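Local coordinates for protein triacylglycerol lipase (Clostridium botulinum, PDB 5AH1) that hydrolyses synthetic polyesters and probably triacylglycerols, as a zinc-binding lipase of the alpha/beta-hydrolase family, at residues Asp92-Tyr97 with Gly251-Ile256; Leu135-Tyr138 with Thr143-Tyr146; Leu195-Glu200 with Trp319-Pro324. All coordinates share one frame; numbering follows the deposited sequence.

Contact 1. Residues Asp92-Tyr97 with Gly251-Ile256; sequences DELLGY and GVLGTI
In this alpha/beta-hydrolase, the loop that follows the first sheet strand, 80-83, meets the late part of helix 242-257. Y97 and I256 make the main touch. It is a CH-pi contact: methyl CG2 of I256 stands 3.6 Å from the centroid of the Y97 ring, 12° off the ring normal. The methyl therefore sits over the middle of one face. Of the ring atoms, CD2 of Y97 is nearest to CG2 of I256, at 3.6 Å. The two side chains run at about a right angle. With chi1 at -60°, CG1 of I256 lies beside the backbone N and opposite the carbonyl carbon, and the CG2 methyl is the branch turned to the ring. F433 packs on both side chains, and Y97 OH hydrogen-bonds to OG1 of T432.

One turn earlier on the helix, L253 meets L94. Its CD1 fits against both methyls of L94, with L94 CD2 and L253 CD1 3.9 Å apart. The loop is tightly folded here: Y97 N hydrogen-bonds to L94 O at 3.1 Å. Beside it, G96 takes a positive phi of 95°. The contact is an apolar helix-on-loop junction, outside the parallel sheet of the alpha/beta-hydrolase fold.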
ATOM      1  N   ASP A  92      -0.658 -10.607  13.769  1.00 14.66           N
ATOM      2  CA  ASP A  92      -1.213 -11.821  14.358  1.00 16.33           C
ATOM      3  C   ASP A  92      -1.713 -12.811  13.306  1.00 15.74           C
ATOM      4  O   ASP A  92      -2.365 -13.793  13.642  1.00 18.43           O
ATOM      5  CB  ASP A  92      -2.381 -11.455  15.280  1.00 18.64           C
ATOM      6  CG  ASP A  92      -3.545 -10.813  14.528  1.00 21.18           C
ATOM      7  OD1 ASP A  92      -3.295  -9.983  13.630  1.00 21.00           O
ATOM      8  OD2 ASP A  92      -4.712 -11.146  14.836  1.00 24.13           O
ATOM      9  N   GLU A  93      -1.418 -12.558  12.038  1.00 12.94           N
ATOM     10  CA  GLU A  93      -1.873 -13.421  10.953  1.00 12.30           C
ATOM     11  C   GLU A  93      -0.690 -14.077  10.247  1.00 12.79           C
ATOM     12  O   GLU A  93       0.457 -13.686  10.452  1.00 13.70           O
ATOM     13  CB  GLU A  93      -2.733 -12.610   9.964  1.00 11.66           C
ATOM     14  CG  GLU A  93      -3.970 -11.999  10.635  1.00 12.38           C
ATOM     15  CD  GLU A  93      -4.902 -11.272   9.694  1.00 12.58           C
ATOM     16  OE1 GLU A  93      -4.673 -10.084   9.405  1.00 12.58           O
ATOM     17  OE2 GLU A  93      -5.914 -11.868   9.283  1.00 15.07           O
ATOM     18  N   LEU A  94      -0.990 -15.105   9.459  1.00 12.65           N
ATOM     19  CA  LEU A  94      -0.001 -15.819   8.640  1.00 13.01           C
ATOM     20  C   LEU A  94       1.083 -16.497   9.466  1.00 14.53           C
ATOM     21  O   LEU A  94       2.217 -16.652   9.004  1.00 14.63           O
ATOM     22  CB  LEU A  94       0.639 -14.892   7.596  1.00 12.77           C
ATOM     23  CG  LEU A  94      -0.318 -14.152   6.661  1.00 13.60           C
ATOM     24  CD1 LEU A  94       0.482 -13.410   5.596  1.00 14.41           C
ATOM     25  CD2 LEU A  94      -1.335 -15.113   6.032  1.00 14.12           C
ATOM     26  N   LEU A  95       0.717 -16.921  10.674  1.00 15.63           N
ATOM     27  CA  LEU A  95       1.610 -17.683  11.540  1.00 16.25           C
ATOM     28  C   LEU A  95       2.936 -16.969  11.730  1.00 16.53           C
ATOM     29  O   LEU A  95       3.994 -17.596  11.800  1.00 17.61           O
ATOM     30  CB  LEU A  95       1.815 -19.093  10.980  1.00 16.93           C
ATOM     31  CG  LEU A  95       0.521 -19.911  10.956  1.00 18.16           C
ATOM     32  CD1 LEU A  95       0.722 -21.225  10.253  1.00 19.32           C
ATOM     33  CD2 LEU A  95      -0.014 -20.149  12.354  1.00 19.26           C
ATOM     34  N   GLY A  96       2.873 -15.650  11.847  1.00 17.31           N
ATOM     35  CA  GLY A  96       4.047 -14.875  12.205  1.00 17.48           C
ATOM     36  C   GLY A  96       4.832 -14.302  11.042  1.00 15.89           C
ATOM     37  O   GLY A  96       5.751 -13.514  11.272  1.00 15.97           O
ATOM     38  N   TYR A  97       4.511 -14.690   9.809  1.00 14.06           N
ATOM     39  CA  TYR A  97       5.184 -14.094   8.666  1.00 12.88           C
ATOM     40  C   TYR A  97       4.696 -12.662   8.535  1.00 12.29           C
ATOM     41  O   TYR A  97       3.498 -12.438   8.412  1.00 13.27           O
ATOM     42  CB  TYR A  97       4.872 -14.855   7.378  1.00 12.88           C
ATOM     43  CG  TYR A  97       5.791 -14.470   6.243  1.00 13.39           C
ATOM     44  CD1 TYR A  97       6.999 -15.122   6.057  1.00 13.68           C
ATOM     45  CD2 TYR A  97       5.465 -13.439   5.371  1.00 12.77           C
ATOM     46  CE1 TYR A  97       7.850 -14.761   5.034  1.00 13.71           C
ATOM     47  CE2 TYR A  97       6.320 -13.071   4.355  1.00 13.26           C
ATOM     48  CZ  TYR A  97       7.506 -13.741   4.185  1.00 13.63           C
ATOM     49  OH  TYR A  97       8.375 -13.385   3.181  1.00 15.81           O
ATOM     50  N   GLY A 251      -3.131 -17.021  -4.876  1.00 12.29           N
ATOM     51  CA  GLY A 251      -2.023 -17.850  -5.322  1.00 13.15           C
ATOM     52  C   GLY A 251      -0.690 -17.331  -4.803  1.00 12.74           C
ATOM     53  O   GLY A 251       0.110 -18.094  -4.268  1.00 13.97           O
ATOM     54  N   VAL A 252      -0.440 -16.030  -4.957  1.00 12.49           N
ATOM     55  CA  VAL A 252       0.790 -15.435  -4.450  1.00 12.89           C
ATOM     56  C   VAL A 252       0.886 -15.649  -2.934  1.00 12.91           C
ATOM     57  O   VAL A 252       1.939 -16.017  -2.408  1.00 12.43           O
ATOM     58  CB  VAL A 252       0.888 -13.935  -4.781  1.00 13.71           C
ATOM     59  CG1 VAL A 252       2.145 -13.357  -4.174  1.00 13.66           C
ATOM     60  CG2 VAL A 252       0.898 -13.714  -6.291  1.00 14.30           C
ATOM     61  N   LEU A 253      -0.214 -15.426  -2.224  1.00 12.47           N
ATOM     62  CA  LEU A 253      -0.228 -15.660  -0.781  1.00 13.15           C
ATOM     63  C   LEU A 253       0.184 -17.106  -0.475  1.00 13.40           C
ATOM     64  O   LEU A 253       0.959 -17.356   0.447  1.00 14.15           O
ATOM     65  CB  LEU A 253      -1.608 -15.325  -0.202  1.00 12.70           C
ATOM     66  CG  LEU A 253      -1.816 -15.589   1.294  1.00 14.01           C
ATOM     67  CD1 LEU A 253      -0.837 -14.805   2.157  1.00 15.05           C
ATOM     68  CD2 LEU A 253      -3.242 -15.241   1.682  1.00 14.91           C
ATOM     69  N   GLY A 254      -0.316 -18.046  -1.268  1.00 13.85           N
ATOM     70  CA  GLY A 254       0.017 -19.447  -1.105  1.00 14.76           C
ATOM     71  C   GLY A 254       1.495 -19.758  -1.275  1.00 15.75           C
ATOM     72  O   GLY A 254       1.978 -20.711  -0.667  1.00 16.58           O
ATOM     73  N   THR A 255       2.218 -18.982  -2.089  1.00 16.69           N
ATOM     74  CA  THR A 255       3.653 -19.218  -2.253  1.00 17.67           C
ATOM     75  C   THR A 255       4.386 -18.891  -0.962  1.00 17.96           C
ATOM     76  O   THR A 255       5.509 -19.337  -0.755  1.00 19.03           O
ATOM     77  CB  THR A 255       4.290 -18.405  -3.424  1.00 18.75           C
ATOM     78  OG1 THR A 255       4.325 -17.002  -3.116  1.00 19.49           O
ATOM     79  CG2 THR A 255       3.536 -18.646  -4.718  1.00 19.36           C
ATOM     80  N   ILE A 256       3.741 -18.107  -0.101  1.00 18.12           N
ATOM     81  CA  ILE A 256       4.294 -17.749   1.196  1.00 19.54           C
ATOM     82  C   ILE A 256       3.797 -18.687   2.288  1.00 19.47           C
ATOM     83  O   ILE A 256       4.587 -19.172   3.091  1.00 20.94           O
ATOM     84  CB  ILE A 256       3.942 -16.292   1.561  1.00 20.70           C
ATOM     85  CG1 ILE A 256       4.514 -15.340   0.511  1.00 21.70           C
ATOM     86  CG2 ILE A 256       4.451 -15.938   2.947  1.00 21.61           C
ATOM     87  CD1 ILE A 256       5.995 -15.482   0.277  1.00 22.29           C
TER

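Contact 2. Residues Leu135-Tyr138 with Thr143-Tyr146; sequences LYAY and TVDY
The apolar contact is small and rests on A137 and V144. A137 lies on helix 128-140 and V144 on strand 142-145, which follows it after a very short link. The CB of A137 meets methyl CG2 of V144 at 3.9 Å. The same CB lies 4.1 Å from the CA of V144, and it also approaches the carbonyl carbon of T143. The alanine methyl thus rests on the strand backbone as well as on the valine branch. The two CA atoms, of A137 and V144, are 5.5 Å apart. Y163 of the partner strand 159-163 touches both side chains.

The two valine methyls do different work. CG2 is anti to the carbonyl carbon and serves the helix. CG1 is anti to the backbone N (chi1 178°) and lies over one face of the Y146 ring, 3.4 Å above its plane and offset toward the rim. That ring also meets H156, a zinc ligand, edge-to-face. The valine side chain lies about 9 Å from the zinc ion.

The polar links run to neighbours of the two segments. Y146 OH hydrogen-bonds to E134 of the same helix, and Y146 O accepts from NE1 of W129. D145 forms a salt bridge with R158, while T143 OG1 hydrogen-bonds to T162.

The strand side thus has hydrogen bonds and a salt bridge to other residues. Between A137 and V144 the chemistry is purely van der Waals, and nothing polar in this pair fixes its orientation.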
ATOM      1  N   LEU A 135      -7.976   2.656   9.251  1.00  7.30           N
ATOM      2  CA  LEU A 135      -6.688   3.133   9.743  1.00  7.18           C
ATOM      3  C   LEU A 135      -6.849   4.155  10.878  1.00  7.32           C
ATOM      4  O   LEU A 135      -6.150   4.096  11.897  1.00  8.35           O
ATOM      5  CB  LEU A 135      -5.893   3.733   8.587  1.00  7.52           C
ATOM      6  CG  LEU A 135      -4.510   4.276   8.909  1.00  7.53           C
ATOM      7  CD1 LEU A 135      -3.646   3.225   9.582  1.00  8.94           C
ATOM      8  CD2 LEU A 135      -3.862   4.777   7.627  1.00  7.64           C
ATOM      9  N   TYR A 136      -7.786   5.083  10.702  1.00  7.77           N
ATOM     10  CA  TYR A 136      -8.135   6.027  11.757  1.00  7.41           C
ATOM     11  C   TYR A 136      -8.468   5.312  13.069  1.00  7.90           C
ATOM     12  O   TYR A 136      -7.869   5.593  14.112  1.00  9.00           O
ATOM     13  CB  TYR A 136      -9.288   6.927  11.287  1.00  7.69           C
ATOM     14  CG  TYR A 136      -9.824   7.825  12.365  1.00  7.92           C
ATOM     15  CD1 TYR A 136      -9.219   9.036  12.664  1.00  8.69           C
ATOM     16  CD2 TYR A 136     -10.942   7.462  13.090  1.00  9.82           C
ATOM     17  CE1 TYR A 136      -9.710   9.848  13.671  1.00  8.91           C
ATOM     18  CE2 TYR A 136     -11.435   8.259  14.100  1.00  9.29           C
ATOM     19  CZ  TYR A 136     -10.808   9.452  14.396  1.00 10.33           C
ATOM     20  OH  TYR A 136     -11.309  10.254  15.394  1.00 12.33           O
ATOM     21  N   ALA A 137      -9.369   4.349  13.011  1.00  8.18           N
ATOM     22  CA  ALA A 137      -9.763   3.625  14.217  1.00  8.92           C
ATOM     23  C   ALA A 137      -8.629   2.776  14.765  1.00  8.33           C
ATOM     24  O   ALA A 137      -8.502   2.622  15.985  1.00  9.73           O
ATOM     25  CB  ALA A 137     -10.973   2.766  13.934  1.00  9.19           C
ATOM     26  N   TYR A 138      -7.816   2.209  13.881  1.00  8.10           N
ATOM     27  CA  TYR A 138      -6.708   1.364  14.314  1.00  8.51           C
ATOM     28  C   TYR A 138      -5.714   2.166  15.143  1.00  8.86           C
ATOM     29  O   TYR A 138      -5.110   1.650  16.089  1.00 10.21           O
ATOM     30  CB  TYR A 138      -5.993   0.718  13.113  1.00  9.08           C
ATOM     31  CG  TYR A 138      -5.247  -0.523  13.507  1.00  9.60           C
ATOM     32  CD1 TYR A 138      -3.969  -0.447  14.026  1.00  9.32           C
ATOM     33  CD2 TYR A 138      -5.858  -1.767  13.465  1.00 10.42           C
ATOM     34  CE1 TYR A 138      -3.294  -1.575  14.441  1.00 10.68           C
ATOM     35  CE2 TYR A 138      -5.192  -2.899  13.887  1.00 11.32           C
ATOM     36  CZ  TYR A 138      -3.910  -2.795  14.370  1.00 10.70           C
ATOM     37  OH  TYR A 138      -3.248  -3.917  14.815  1.00 12.34           O
ATOM     38  N   THR A 143     -14.482   1.950  17.254  1.00  9.40           N
ATOM     39  CA  THR A 143     -15.197   1.215  16.232  1.00  8.90           C
ATOM     40  C   THR A 143     -15.138   1.964  14.911  1.00  7.72           C
ATOM     41  O   THR A 143     -15.437   3.158  14.829  1.00  9.02           O
ATOM     42  CB  THR A 143     -16.648   0.989  16.666  1.00 10.29           C
ATOM     43  OG1 THR A 143     -16.655   0.229  17.881  1.00 11.50           O
ATOM     44  CG2 THR A 143     -17.442   0.238  15.607  1.00 10.75           C
ATOM     45  N   VAL A 144     -14.763   1.244  13.864  1.00  8.18           N
ATOM     46  CA  VAL A 144     -14.678   1.836  12.542  1.00  7.90           C
ATOM     47  C   VAL A 144     -16.027   2.436  12.149  1.00  7.39           C
ATOM     48  O   VAL A 144     -17.068   1.788  12.296  1.00  7.93           O
ATOM     49  CB  VAL A 144     -14.277   0.772  11.507  1.00  8.28           C
ATOM     50  CG1 VAL A 144     -14.231   1.360  10.104  1.00  8.64           C
ATOM     51  CG2 VAL A 144     -12.921   0.142  11.870  1.00  9.00           C
ATOM     52  N   ASP A 145     -15.980   3.649  11.606  1.00  7.12           N
ATOM     53  CA  ASP A 145     -17.158   4.388  11.152  1.00  7.18           C
ATOM     54  C   ASP A 145     -16.882   4.860   9.734  1.00  6.35           C
ATOM     55  O   ASP A 145     -16.030   5.716   9.533  1.00  7.45           O
ATOM     56  CB  ASP A 145     -17.420   5.542  12.121  1.00  7.54           C
ATOM     57  CG  ASP A 145     -18.635   6.375  11.780  1.00  7.65           C
ATOM     58  OD1 ASP A 145     -19.197   6.281  10.671  1.00  7.88           O
ATOM     59  OD2 ASP A 145     -19.056   7.160  12.656  1.00  8.66           O
ATOM     60  N   TYR A 146     -17.579   4.273   8.763  1.00  6.57           N
ATOM     61  CA  TYR A 146     -17.336   4.563   7.353  1.00  6.57           C
ATOM     62  C   TYR A 146     -18.069   5.801   6.855  1.00  6.59           C
ATOM     63  O   TYR A 146     -17.880   6.189   5.708  1.00  7.19           O
ATOM     64  CB  TYR A 146     -17.751   3.352   6.504  1.00  7.21           C
ATOM     65  CG  TYR A 146     -16.951   2.101   6.782  1.00  7.32           C
ATOM     66  CD1 TYR A 146     -15.628   2.019   6.386  1.00  8.19           C
ATOM     67  CD2 TYR A 146     -17.502   1.016   7.455  1.00  7.68           C
ATOM     68  CE1 TYR A 146     -14.886   0.892   6.628  1.00  8.22           C
ATOM     69  CE2 TYR A 146     -16.762  -0.125   7.699  1.00  7.36           C
ATOM     70  CZ  TYR A 146     -15.452  -0.179   7.299  1.00  7.65           C
ATOM     71  OH  TYR A 146     -14.737  -1.332   7.551  1.00  7.72           O
TER

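Contact 3. Residues Leu195-Glu200 with Trp319-Pro324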
ATOM      1  N   LEU A 195      -8.274  13.729   7.413  1.00  7.87           N
ATOM      2  CA  LEU A 195      -7.921  14.380   8.665  1.00  8.10           C
ATOM      3  C   LEU A 195      -7.863  15.893   8.487  1.00  7.67           C
ATOM      4  O   LEU A 195      -8.426  16.643   9.274  1.00  7.82           O
ATOM      5  CB  LEU A 195      -6.585  13.863   9.204  1.00  8.22           C
ATOM      6  CG  LEU A 195      -6.620  12.460   9.819  1.00  8.41           C
ATOM      7  CD1 LEU A 195      -5.195  11.987  10.055  1.00 10.02           C
ATOM      8  CD2 LEU A 195      -7.426  12.435  11.108  1.00  9.32           C
ATOM      9  N   SER A 196      -7.223  16.331   7.410  1.00  8.06           N
ATOM     10  CA  SER A 196      -6.979  17.750   7.204  1.00  9.19           C
ATOM     11  C   SER A 196      -8.240  18.500   6.802  1.00  9.36           C
ATOM     12  O   SER A 196      -8.518  19.574   7.325  1.00 10.66           O
ATOM     13  CB  SER A 196      -5.919  17.936   6.116  1.00 10.20           C
ATOM     14  OG  SER A 196      -4.679  17.327   6.453  1.00 12.00           O
ATOM     15  N   GLU A 197      -9.002  17.935   5.872  1.00  8.89           N
ATOM     16  CA  GLU A 197     -10.104  18.671   5.253  1.00 10.13           C
ATOM     17  C   GLU A 197     -11.492  18.073   5.469  1.00 10.55           C
ATOM     18  O   GLU A 197     -12.482  18.716   5.144  1.00 11.73           O
ATOM     19  CB  GLU A 197      -9.849  18.832   3.754  1.00 10.75           C
ATOM     20  CG  GLU A 197      -8.596  19.629   3.437  1.00 12.06           C
ATOM     21  CD  GLU A 197      -8.575  20.146   2.014  1.00 14.04           C
ATOM     22  OE1 GLU A 197      -9.427  20.987   1.676  1.00 17.26           O
ATOM     23  OE2 GLU A 197      -7.725  19.708   1.220  1.00 13.86           O
ATOM     24  N   GLY A 198     -11.574  16.865   6.008  1.00  9.98           N
ATOM     25  CA  GLY A 198     -12.860  16.223   6.199  1.00 10.30           C
ATOM     26  C   GLY A 198     -13.556  15.790   4.911  1.00 10.77           C
ATOM     27  O   GLY A 198     -12.932  15.710   3.852  1.00 11.85           O
ATOM     28  N   SER A 199     -14.852  15.492   5.025  1.00 10.64           N
ATOM     29  CA  SER A 199     -15.691  15.101   3.899  1.00 10.94           C
ATOM     30  C   SER A 199     -16.964  15.929   3.895  1.00 10.85           C
ATOM     31  O   SER A 199     -17.760  15.866   4.834  1.00 10.69           O
ATOM     32  CB  SER A 199     -16.059  13.623   4.008  1.00 10.64           C
ATOM     33  OG  SER A 199     -17.176  13.350   3.183  1.00 10.85           O
ATOM     34  N   GLU A 200     -17.165  16.712   2.839  0.57 11.93           N
ATOM     35  CA  GLU A 200     -18.360  17.543   2.729  0.57 12.66           C
ATOM     36  C   GLU A 200     -19.622  16.688   2.727  0.57 12.01           C
ATOM     37  O   GLU A 200     -20.625  17.044   3.344  0.57 12.36           O
ATOM     38  CB  GLU A 200     -18.308  18.409   1.463  0.57 15.00           C
ATOM     39  CG  GLU A 200     -17.182  19.449   1.445  0.57 17.41           C
ATOM     40  CD  GLU A 200     -17.213  20.390   2.640  0.57 19.16           C
ATOM     41  OE1 GLU A 200     -18.293  20.939   2.946  0.57 20.61           O
ATOM     42  OE2 GLU A 200     -16.148  20.595   3.263  0.57 18.97           O
ATOM     43  N   TRP A 319      -9.527  14.317  -5.533  1.00  7.59           N
ATOM     44  CA  TRP A 319      -9.847  14.923  -4.237  1.00  7.86           C
ATOM     45  C   TRP A 319      -8.806  14.663  -3.147  1.00  7.20           C
ATOM     46  O   TRP A 319      -8.790  15.381  -2.152  1.00  9.46           O
ATOM     47  CB  TRP A 319     -11.245  14.517  -3.763  1.00  8.48           C
ATOM     48  CG  TRP A 319     -11.394  13.081  -3.351  1.00  8.58           C
ATOM     49  CD1 TRP A 319     -11.574  12.003  -4.163  1.00  9.32           C
ATOM     50  CD2 TRP A 319     -11.357  12.570  -2.005  1.00  8.53           C
ATOM     51  NE1 TRP A 319     -11.651  10.851  -3.407  1.00  9.05           N
ATOM     52  CE2 TRP A 319     -11.525  11.177  -2.078  1.00  8.72           C
ATOM     53  CE3 TRP A 319     -11.195  13.167  -0.753  1.00  9.30           C
ATOM     54  CZ2 TRP A 319     -11.526  10.371  -0.941  1.00  8.94           C
ATOM     55  CZ3 TRP A 319     -11.229  12.366   0.369  1.00  9.05           C
ATOM     56  CH2 TRP A 319     -11.379  10.989   0.274  1.00  8.91           C
ATOM     57  N   VAL A 320      -7.949  13.663  -3.328  1.00  7.08           N
ATOM     58  CA  VAL A 320      -6.929  13.375  -2.328  1.00  7.01           C
ATOM     59  C   VAL A 320      -5.646  14.104  -2.729  1.00  8.08           C
ATOM     60  O   VAL A 320      -4.887  13.630  -3.572  1.00  7.87           O
ATOM     61  CB  VAL A 320      -6.716  11.848  -2.155  1.00  7.38           C
ATOM     62  CG1 VAL A 320      -5.582  11.559  -1.202  1.00  7.98           C
ATOM     63  CG2 VAL A 320      -7.990  11.194  -1.654  1.00  7.65           C
ATOM     64  N   LYS A 321      -5.417  15.261  -2.110  1.00  8.24           N
ATOM     65  CA  LYS A 321      -4.319  16.145  -2.494  1.00  9.33           C
ATOM     66  C   LYS A 321      -3.221  16.153  -1.461  1.00  8.48           C
ATOM     67  O   LYS A 321      -3.424  15.817  -0.287  1.00  9.29           O
ATOM     68  CB  LYS A 321      -4.821  17.566  -2.728  1.00 11.50           C
ATOM     69  CG  LYS A 321      -5.209  18.332  -1.503  1.00 16.05           C
ATOM     70  CD  LYS A 321      -5.697  19.738  -1.825  1.00 20.10           C
ATOM     71  CE  LYS A 321      -4.579  20.734  -1.903  1.00 23.59           C
ATOM     72  NZ  LYS A 321      -5.145  22.118  -1.998  1.00 24.71           N
ATOM     73  N   ALA A 322      -2.035  16.536  -1.919  1.00  8.34           N
ATOM     74  CA  ALA A 322      -0.915  16.762  -1.018  1.00  8.18           C
ATOM     75  C   ALA A 322      -1.199  18.011  -0.199  1.00  8.34           C
ATOM     76  O   ALA A 322      -1.392  19.102  -0.751  1.00  9.44           O
ATOM     77  CB  ALA A 322       0.388  16.941  -1.801  1.00  9.91           C
ATOM     78  N   GLN A 323      -1.249  17.849   1.117  1.00  7.91           N
ATOM     79  CA  GLN A 323      -1.532  18.951   2.027  1.00  8.02           C
ATOM     80  C   GLN A 323      -0.293  19.823   2.220  1.00  9.69           C
ATOM     81  O   GLN A 323       0.830  19.325   2.216  1.00 10.09           O
ATOM     82  CB  GLN A 323      -2.014  18.367   3.354  1.00  8.43           C
ATOM     83  CG  GLN A 323      -3.346  17.619   3.221  1.00  9.63           C
ATOM     84  CD  GLN A 323      -4.483  18.553   2.848  1.00  9.71           C
ATOM     85  OE1 GLN A 323      -4.593  19.660   3.376  1.00 11.27           O
ATOM     86  NE2 GLN A 323      -5.334  18.124   1.932  1.00 10.29           N
ATOM     87  N   PRO A 324      -0.496  21.136   2.399  1.00 10.35           N
ATOM     88  CA  PRO A 324       0.643  22.071   2.337  1.00 10.50           C
ATOM     89  C   PRO A 324       1.599  21.984   3.519  1.00 10.57           C
ATOM     90  O   PRO A 324       2.728  22.455   3.424  1.00 11.53           O
ATOM     91  CB  PRO A 324      -0.042  23.438   2.281  1.00 12.41           C
ATOM     92  CG  PRO A 324      -1.397  23.222   2.849  1.00 13.16           C
ATOM     93  CD  PRO A 324      -1.787  21.852   2.413  1.00 11.94           C
TER
HETATM   94  O   HOH W   1      -7.489  22.670   0.038  1.00 32.62           O
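Segment 195-200 is the last turn of helix 183-197 and the bend after it. G198 leaves helical angles with a positive phi. S199 is then the N-cap of helix 200-204, its OG taking the N-H of E202. Segment 319-324 is a loop, extended from V320 to Q323, that leads to strand 327-331. The backbones come closest at S196 and Q323, whose CA atoms are 7.6 Å apart.

Q323 carries the contact. NE2 of Q323 donates to OE2 of E197 at 3.0 Å, nearly straight at 173°. The acceptor lies almost in the amide plane and uses its anti lone pair. The carboxylate and amide planes are 63° apart. This joins the helix after the putative nucleophile elbow of the alpha/beta-hydrolase fold to the loop before a strand of the parallel sheet.

The Q323 chain bends at chi2 (-65°), which brings its amide over S196. There S196 CB is 3.5 Å from Q323 OE1, while S196 OG hydrogen-bonds back to T192 O. K321 lays its aliphatic part across E197, with K321 CD 3.7 Å from E197 OE2. Its charge is farther off: a water accepts from K321 NZ at 3.2 Å and gives a weak bond to E197 OE1.

How the contacts relate
From the N terminus, the chain first enters contact 1 at 92-97, in the loop after strand 80-83. Contact 2 opens and closes soon after, tying helix 128-140 to strand 142-145. It is nested inside the long loop that contact 1 closes at 251-256, on helix 242-257. Contact 3 opens at 195-200, at the end of helix 183-197, after contact 2 has closed. It closes at 319-324, before strand 327-331, so contacts 1 and 3 cross along the chain. Their centres are 34 Å apart, on opposite sides of the chain's centre. Contacts 2 and 3 touch: Y136 CD1 packs 4.1 Å from L195 CD2, joining their two helices.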